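Local atomic coordinates of esterase (Rhizomucor miehei CAU432, PDB entry 4WY8), a protein that hydrolyses carboxylic ester bonds as a carboxylesterase of the alpha/beta hydrolase fold, probably through a serine nucleophile. Residues Lys8-Asn13 against Leu296-Pro301; Thr130-Cys135 against Ala171-Arg176; Asn198-Ser203 against Leu213-Met218. One frame throughout, in Å; residues are numbered along the deposited sequence.

Contact 1 (Lys8-Asn13 against Leu296-Pro301); sequences KPYCQN and LATLSP
The first turn of the N-terminal helix 9-17 meets the loop that leads into the last helix, 301-322, and Tyr10 carries the contact against Thr298 and Ser300. With CG anti to the backbone N (chi1 -177°), the tyrosine side chain reaches across to the loop. It ends in a hydrogen bond, Tyr10 OH to Thr298 OG1 at 2.7 Å, with Thr298 OG1 near the ring plane at its edge; either hydroxyl could donate. Leu296 CD1 reaches the same edge, 4.0 Å from Tyr10 OH. Ser300 CB stands over one face of the ring, 3.3 Å from the Tyr10 ring centroid and only 15° off the ring normal, which meets the geometry of a CH-pi contact over the ring centre. Pro301 adds an apolar touch, with CD 4.2 Å from Tyr10 CD1. While its methylene faces the ring, Ser300 is also the N-cap residue of helix 301-322, and its OG accepts a hydrogen bond from Gly303 N. Lys8, the N-cap residue of helix 9-17, hydrogen-bonds through NZ to Thr302 OG1 and to Val281 O of the second subunit. Beside Tyr10, the buried Cys11 packs on Ile289 and Ile290 of strand 289-290, and Leu299 turns away from helix 9-17 to rest on Ser304 and Leu307 of helix 301-322.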
# COMPACT_ATOMS: atom_id res chain seq x y z
N LYS A 8 -11.55 11.57 -0.90
CA LYS A 8 -10.59 12.63 -1.16
C LYS A 8 -11.16 13.57 -2.22
O LYS A 8 -11.97 13.16 -3.06
CB LYS A 8 -9.24 12.03 -1.61
CG LYS A 8 -8.74 10.97 -0.64
CD LYS A 8 -7.23 10.85 -0.62
CE LYS A 8 -6.80 9.76 0.35
NZ LYS A 8 -5.54 9.05 -0.05
N PRO A 9 -10.76 14.85 -2.16
CA PRO A 9 -11.24 15.92 -3.06
C PRO A 9 -11.31 15.54 -4.56
O PRO A 9 -12.35 15.73 -5.18
CB PRO A 9 -10.21 17.05 -2.83
CG PRO A 9 -9.40 16.63 -1.56
CD PRO A 9 -10.06 15.41 -1.00
N TYR A 10 -10.22 15.02 -5.12
CA TYR A 10 -10.20 14.66 -6.54
C TYR A 10 -11.31 13.65 -6.87
O TYR A 10 -12.09 13.85 -7.83
CB TYR A 10 -8.82 14.10 -6.89
CG TYR A 10 -8.59 13.74 -8.35
CD1 TYR A 10 -7.72 14.48 -9.14
CD2 TYR A 10 -9.19 12.61 -8.91
CE1 TYR A 10 -7.47 14.13 -10.47
CE2 TYR A 10 -8.96 12.25 -10.23
CZ TYR A 10 -8.10 13.01 -11.00
OH TYR A 10 -7.87 12.64 -12.31
N CYS A 11 -11.38 12.60 -6.06
CA CYS A 11 -12.32 11.50 -6.25
C CYS A 11 -13.76 11.95 -6.03
O CYS A 11 -14.68 11.48 -6.72
CB CYS A 11 -11.96 10.33 -5.31
SG CYS A 11 -10.49 9.34 -5.83
N GLN A 12 -13.95 12.87 -5.08
CA GLN A 12 -15.26 13.49 -4.90
C GLN A 12 -15.67 14.21 -6.18
O GLN A 12 -16.76 13.97 -6.74
CB GLN A 12 -15.21 14.48 -3.73
CG GLN A 12 -16.54 15.13 -3.41
CD GLN A 12 -17.55 14.16 -2.82
OE1 GLN A 12 -17.31 13.57 -1.76
NE2 GLN A 12 -18.67 13.98 -3.51
N ASN A 13 -14.76 15.05 -6.66
CA ASN A 13 -14.99 15.80 -7.87
C ASN A 13 -15.40 14.90 -9.02
O ASN A 13 -16.39 15.18 -9.71
CB ASN A 13 -13.73 16.57 -8.27
CG ASN A 13 -13.95 17.43 -9.49
OD1 ASN A 13 -14.79 18.33 -9.48
ND2 ASN A 13 -13.27 17.09 -10.59
N LEU A 296 -8.33 8.14 -16.72
CA LEU A 296 -8.69 9.54 -16.94
C LEU A 296 -7.52 10.33 -17.54
O LEU A 296 -6.39 9.81 -17.65
CB LEU A 296 -9.15 10.17 -15.63
CG LEU A 296 -10.27 9.40 -14.91
CD1 LEU A 296 -10.59 10.01 -13.56
CD2 LEU A 296 -11.56 9.30 -15.76
N ALA A 297 -7.79 11.57 -17.94
CA ALA A 297 -6.77 12.38 -18.61
C ALA A 297 -5.66 12.76 -17.65
O ALA A 297 -4.49 12.93 -18.06
CB ALA A 297 -7.41 13.62 -19.23
N THR A 298 -6.03 12.89 -16.38
CA THR A 298 -5.09 13.24 -15.31
C THR A 298 -5.00 12.12 -14.27
O THR A 298 -5.77 11.16 -14.30
CB THR A 298 -5.51 14.51 -14.59
OG1 THR A 298 -6.86 14.33 -14.15
CG2 THR A 298 -5.44 15.71 -15.53
N LEU A 299 -4.09 12.28 -13.32
CA LEU A 299 -3.88 11.28 -12.29
C LEU A 299 -4.02 11.91 -10.91
O LEU A 299 -3.27 12.82 -10.59
CB LEU A 299 -2.49 10.65 -12.46
CG LEU A 299 -2.16 9.53 -11.49
CD1 LEU A 299 -3.10 8.35 -11.71
CD2 LEU A 299 -0.70 9.11 -11.69
N SER A 300 -4.94 11.39 -10.10
CA SER A 300 -5.16 11.94 -8.76
C SER A 300 -3.90 11.76 -7.90
O SER A 300 -3.06 10.93 -8.21
CB SER A 300 -6.36 11.27 -8.07
OG SER A 300 -6.08 9.96 -7.61
N PRO A 301 -3.75 12.59 -6.85
CA PRO A 301 -2.61 12.40 -5.94
C PRO A 301 -2.52 10.95 -5.40
O PRO A 301 -1.43 10.33 -5.41
CB PRO A 301 -2.89 13.40 -4.82
CG PRO A 301 -3.74 14.48 -5.48
CD PRO A 301 -4.58 13.75 -6.48

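Contact 2 (Thr130-Cys135 against Ala171-Arg176); sequences TALEEC and AVVCIR
Leu132 places CG anti to its backbone N (chi1 167°), which sends CD1 toward Val172 and Val173. On Val173, chi1 of 155° puts CG1 opposite the backbone N and leaves CG2 to face helix 130-143. The two methyls meet at 3.6 Å, Leu132 CD1 to Val173 CG2, as the two side chains run antiparallel alongside one another. The same leucine methyl also touches the neighbouring valine, with Leu132 CD1 3.7 Å from Val172 CG2, so one branch rests against two adjacent residues. Val173 CG2 is shared in turn: it lies 3.8 Å from Cys135 CB, one helical turn beyond Leu132. All four residues are buried, and the contact is apolar packing between two helices of the alpha/beta hydrolase fold, helix 165-179 being the one that follows strand 159-163. The axes of the short segments approach to 9.8 Å and cross at -66°; within these segments the touching residues cluster around the closest CA pair, Leu132 and Val173. The helix pair continues beyond them through Val173 on Val139 and Arg176 on Leu136. Elsewhere on helix 165-179, Ala171 packs on Leu190 of strand 188-191, and Ala171 and Ile175 touch Tyr270 of helix 264-276.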
# COMPACT_ATOMS: atom_id res chain seq x y z
N THR A 130 -12.87 -13.91 -26.45
CA THR A 130 -11.96 -13.50 -27.50
C THR A 130 -10.81 -12.62 -26.98
O THR A 130 -9.61 -12.89 -27.25
CB THR A 130 -12.74 -12.73 -28.56
OG1 THR A 130 -13.79 -13.56 -29.07
CG2 THR A 130 -11.83 -12.30 -29.70
N ALA A 131 -11.16 -11.61 -26.18
CA ALA A 131 -10.15 -10.70 -25.64
C ALA A 131 -9.13 -11.45 -24.80
O ALA A 131 -7.93 -11.25 -24.96
CB ALA A 131 -10.80 -9.61 -24.82
N LEU A 132 -9.62 -12.34 -23.94
CA LEU A 132 -8.77 -13.17 -23.08
C LEU A 132 -7.70 -13.93 -23.87
O LEU A 132 -6.51 -13.95 -23.52
CB LEU A 132 -9.65 -14.15 -22.32
CG LEU A 132 -8.96 -15.31 -21.60
CD1 LEU A 132 -7.85 -14.79 -20.70
CD2 LEU A 132 -9.98 -16.09 -20.79
N GLU A 133 -8.14 -14.53 -24.97
CA GLU A 133 -7.25 -15.27 -25.85
C GLU A 133 -6.25 -14.36 -26.54
O GLU A 133 -5.07 -14.74 -26.73
CB GLU A 133 -8.11 -16.05 -26.83
CG GLU A 133 -8.86 -17.18 -26.11
CD GLU A 133 -9.86 -17.89 -27.00
OE1 GLU A 133 -10.61 -18.76 -26.47
OE2 GLU A 133 -9.89 -17.60 -28.22
N GLU A 134 -6.68 -13.16 -26.93
CA GLU A 134 -5.71 -12.19 -27.46
C GLU A 134 -4.63 -11.85 -26.41
O GLU A 134 -3.43 -11.79 -26.74
CB GLU A 134 -6.40 -10.91 -27.91
CG GLU A 134 -7.24 -11.08 -29.19
CD GLU A 134 -8.19 -9.91 -29.47
OE1 GLU A 134 -8.41 -9.08 -28.56
OE2 GLU A 134 -8.73 -9.83 -30.60
N CYS A 135 -5.05 -11.65 -25.16
CA CYS A 135 -4.11 -11.24 -24.11
C CYS A 135 -3.11 -12.34 -23.77
O CYS A 135 -1.89 -12.08 -23.59
CB CYS A 135 -4.87 -10.81 -22.84
SG CYS A 135 -5.88 -9.30 -23.09
N ALA A 171 -5.87 -11.56 -14.05
CA ALA A 171 -6.11 -12.73 -13.19
C ALA A 171 -6.35 -14.02 -14.01
O ALA A 171 -5.73 -15.10 -13.75
CB ALA A 171 -7.29 -12.46 -12.27
N VAL A 172 -7.25 -13.92 -14.98
CA VAL A 172 -7.63 -15.12 -15.72
C VAL A 172 -6.57 -15.53 -16.76
O VAL A 172 -6.44 -16.70 -17.08
CB VAL A 172 -9.01 -14.95 -16.39
CG1 VAL A 172 -10.06 -14.76 -15.32
CG2 VAL A 172 -9.02 -13.75 -17.38
N VAL A 173 -5.80 -14.57 -17.29
CA VAL A 173 -4.66 -14.93 -18.11
C VAL A 173 -3.66 -15.72 -17.25
O VAL A 173 -3.07 -16.70 -17.72
CB VAL A 173 -3.97 -13.70 -18.73
CG1 VAL A 173 -2.50 -14.00 -19.05
CG2 VAL A 173 -4.70 -13.27 -19.98
N CYS A 174 -3.49 -15.33 -15.98
CA CYS A 174 -2.63 -16.14 -15.10
C CYS A 174 -3.16 -17.58 -14.91
O CYS A 174 -2.40 -18.56 -15.12
CB CYS A 174 -2.46 -15.47 -13.74
SG CYS A 174 -1.35 -14.04 -13.82
N ILE A 175 -4.45 -17.72 -14.55
CA ILE A 175 -5.01 -19.07 -14.39
C ILE A 175 -4.86 -19.90 -15.68
O ILE A 175 -4.51 -21.10 -15.67
CB ILE A 175 -6.49 -19.03 -14.03
CG1 ILE A 175 -6.69 -18.20 -12.76
CG2 ILE A 175 -7.06 -20.45 -13.89
CD1 ILE A 175 -8.16 -17.85 -12.50
N ARG A 176 -5.13 -19.26 -16.81
CA ARG A 176 -5.02 -19.92 -18.10
C ARG A 176 -3.60 -20.38 -18.44
O ARG A 176 -3.41 -21.50 -18.88
CB ARG A 176 -5.55 -19.01 -19.20
CG ARG A 176 -5.58 -19.72 -20.51
CD ARG A 176 -6.69 -20.77 -20.50
NE ARG A 176 -6.46 -21.78 -21.52
CZ ARG A 176 -6.69 -21.60 -22.82
NH1 ARG A 176 -7.18 -20.45 -23.26
NH2 ARG A 176 -6.43 -22.58 -23.66

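Contact 3 (Asn198-Ser203 against Leu213-Met218); sequences NFETDS and LTRKLM
The backbones approach most closely at Phe199 and Arg215, whose CA atoms are 6.8 Å apart, where the loop before helix 202-206 faces the first turn of helix 215-225. Arg215 grips the carbonyl of Phe199 side-on through two hydrogen bonds: NE lies 3.0 Å and NH2 3.2 Å from Phe199 O. The N-H...O angles are 154° and 141°, so the NE bond is the straighter, and the oxygen sits at the guanidinium edge, in its plane. A bend at chi3 turns the arginine head to this carbonyl. Glu200 OE2 lies over one guanidinium face, offset toward its rim, while Glu200 OE1 makes a salt bridge to Arg215 NH2 at 3.2 Å; the carboxylate and guanidinium planes are 32° apart. Backbone carbonyl and carboxylate together therefore limit the rotation of the guanidinium. Upstream, Asn198 OD1 accepts from Glu200 N at 2.9 Å, an Asx turn that shapes the loop presenting both acceptors. Phe199 also makes an apolar contact, CE1 to Met218 CB at 4.3 Å. Thr214 OG1 caps helix 215-225 by accepting from Leu217 N. The Phe199 ring meets Phe222 farther along that helix at a steep angle, while Arg215 and Met218 both pack on Tyr204 of helix 202-206.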
# COMPACT_ATOMS: atom_id res chain seq x y z
N ASN A 198 -21.78 -11.24 -8.88
CA ASN A 198 -22.84 -11.00 -7.91
C ASN A 198 -22.99 -9.49 -7.72
O ASN A 198 -22.11 -8.83 -7.15
CB ASN A 198 -22.56 -11.71 -6.59
CG ASN A 198 -23.67 -11.48 -5.58
OD1 ASN A 198 -24.65 -10.79 -5.86
ND2 ASN A 198 -23.50 -12.04 -4.39
N PHE A 199 -24.13 -8.96 -8.18
CA PHE A 199 -24.35 -7.52 -8.14
C PHE A 199 -25.07 -7.09 -6.88
O PHE A 199 -25.64 -5.99 -6.83
CB PHE A 199 -25.15 -7.06 -9.37
CG PHE A 199 -24.56 -7.51 -10.66
CD1 PHE A 199 -23.27 -7.13 -11.02
CD2 PHE A 199 -25.31 -8.25 -11.56
CE1 PHE A 199 -22.72 -7.53 -12.22
CE2 PHE A 199 -24.78 -8.65 -12.78
CZ PHE A 199 -23.47 -8.29 -13.11
N GLU A 200 -25.08 -7.96 -5.88
CA GLU A 200 -25.66 -7.61 -4.60
C GLU A 200 -24.74 -7.88 -3.41
O GLU A 200 -25.22 -8.18 -2.31
CB GLU A 200 -26.99 -8.34 -4.42
CG GLU A 200 -28.01 -7.99 -5.49
CD GLU A 200 -28.76 -6.70 -5.17
OE1 GLU A 200 -28.52 -6.12 -4.08
OE2 GLU A 200 -29.60 -6.26 -6.00
N THR A 201 -23.42 -7.79 -3.62
CA THR A 201 -22.49 -7.82 -2.50
C THR A 201 -22.71 -6.55 -1.70
O THR A 201 -23.38 -5.63 -2.18
CB THR A 201 -20.99 -7.91 -2.96
OG1 THR A 201 -20.62 -6.69 -3.65
CG2 THR A 201 -20.76 -9.12 -3.89
N ASP A 202 -22.18 -6.49 -0.49
CA ASP A 202 -22.37 -5.30 0.35
C ASP A 202 -21.81 -4.02 -0.27
O ASP A 202 -22.42 -2.95 -0.11
CB ASP A 202 -21.75 -5.51 1.73
CG ASP A 202 -22.60 -6.38 2.62
OD1 ASP A 202 -23.62 -6.92 2.13
OD2 ASP A 202 -22.24 -6.52 3.82
N SER A 203 -20.67 -4.12 -0.96
CA SER A 203 -20.08 -2.93 -1.57
C SER A 203 -20.93 -2.51 -2.75
O SER A 203 -21.07 -1.31 -3.02
CB SER A 203 -18.62 -3.18 -2.00
OG SER A 203 -18.49 -4.23 -2.93
N LEU A 213 -18.31 4.49 -11.05
CA LEU A 213 -18.66 3.14 -11.50
C LEU A 213 -19.93 2.73 -10.76
O LEU A 213 -19.93 2.67 -9.54
CB LEU A 213 -17.55 2.12 -11.24
CG LEU A 213 -17.92 0.66 -11.62
CD1 LEU A 213 -18.18 0.54 -13.12
CD2 LEU A 213 -16.83 -0.34 -11.22
N THR A 214 -21.00 2.44 -11.49
CA THR A 214 -22.28 2.11 -10.87
C THR A 214 -22.65 0.65 -11.14
O THR A 214 -22.08 0.01 -12.02
CB THR A 214 -23.39 3.01 -11.43
OG1 THR A 214 -23.48 2.80 -12.84
CG2 THR A 214 -23.04 4.48 -11.21
N ARG A 215 -23.62 0.14 -10.39
CA ARG A 215 -24.13 -1.20 -10.62
C ARG A 215 -24.71 -1.28 -12.02
O ARG A 215 -24.45 -2.22 -12.77
CB ARG A 215 -25.19 -1.55 -9.60
CG ARG A 215 -25.98 -2.82 -9.87
CD ARG A 215 -27.24 -2.85 -9.00
NE ARG A 215 -26.97 -3.40 -7.68
CZ ARG A 215 -27.50 -2.95 -6.54
NH1 ARG A 215 -28.33 -1.91 -6.54
NH2 ARG A 215 -27.17 -3.52 -5.39
N LYS A 216 -25.45 -0.24 -12.39
CA LYS A 216 -26.07 -0.19 -13.70
C LYS A 216 -25.06 -0.40 -14.82
O LYS A 216 -25.27 -1.18 -15.77
CB LYS A 216 -26.79 1.15 -13.86
CG LYS A 216 -27.82 1.13 -14.94
CD LYS A 216 -28.62 2.42 -14.98
CE LYS A 216 -29.88 2.18 -15.80
NZ LYS A 216 -29.58 1.40 -17.05
N LEU A 217 -23.96 0.33 -14.72
CA LEU A 217 -22.85 0.23 -15.65
C LEU A 217 -22.22 -1.19 -15.63
O LEU A 217 -21.91 -1.75 -16.68
CB LEU A 217 -21.83 1.31 -15.32
CG LEU A 217 -21.02 1.89 -16.47
CD1 LEU A 217 -21.92 2.28 -17.61
CD2 LEU A 217 -20.28 3.11 -15.95
N MET A 218 -22.05 -1.78 -14.45
CA MET A 218 -21.48 -3.13 -14.39
C MET A 218 -22.39 -4.12 -15.14
O MET A 218 -21.90 -4.95 -15.91
CB MET A 218 -21.26 -3.57 -12.94
CG MET A 218 -19.97 -3.01 -12.30
SD MET A 218 -18.48 -3.32 -13.30
CE MET A 218 -18.52 -5.12 -13.42

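In the fold
Along the chain, contact 1 spans nearly the whole protein, bringing helix 9-17 to the approach of helix 301-322. Contacts 2 and 3 follow one another within that span, both in the alpha/beta hydrolase fold. Contacts 1 and 2 lie on opposite sides of the chain centre, their centres about 30 Å and nearest atoms about 19 Å apart. Contact 3 is centre to centre about 21 Å from contact 1 and 23 Å from contact 2, with nearest atoms about 9 and 13 Å away. In contact 2, helix 165-179 follows a probable nucleophile elbow at Ser164. Leu213, opening segment 213-218, packs on Asp261 and His291, which with Ser164 probably form the catalytic triad, so this segment borders the presumed active site.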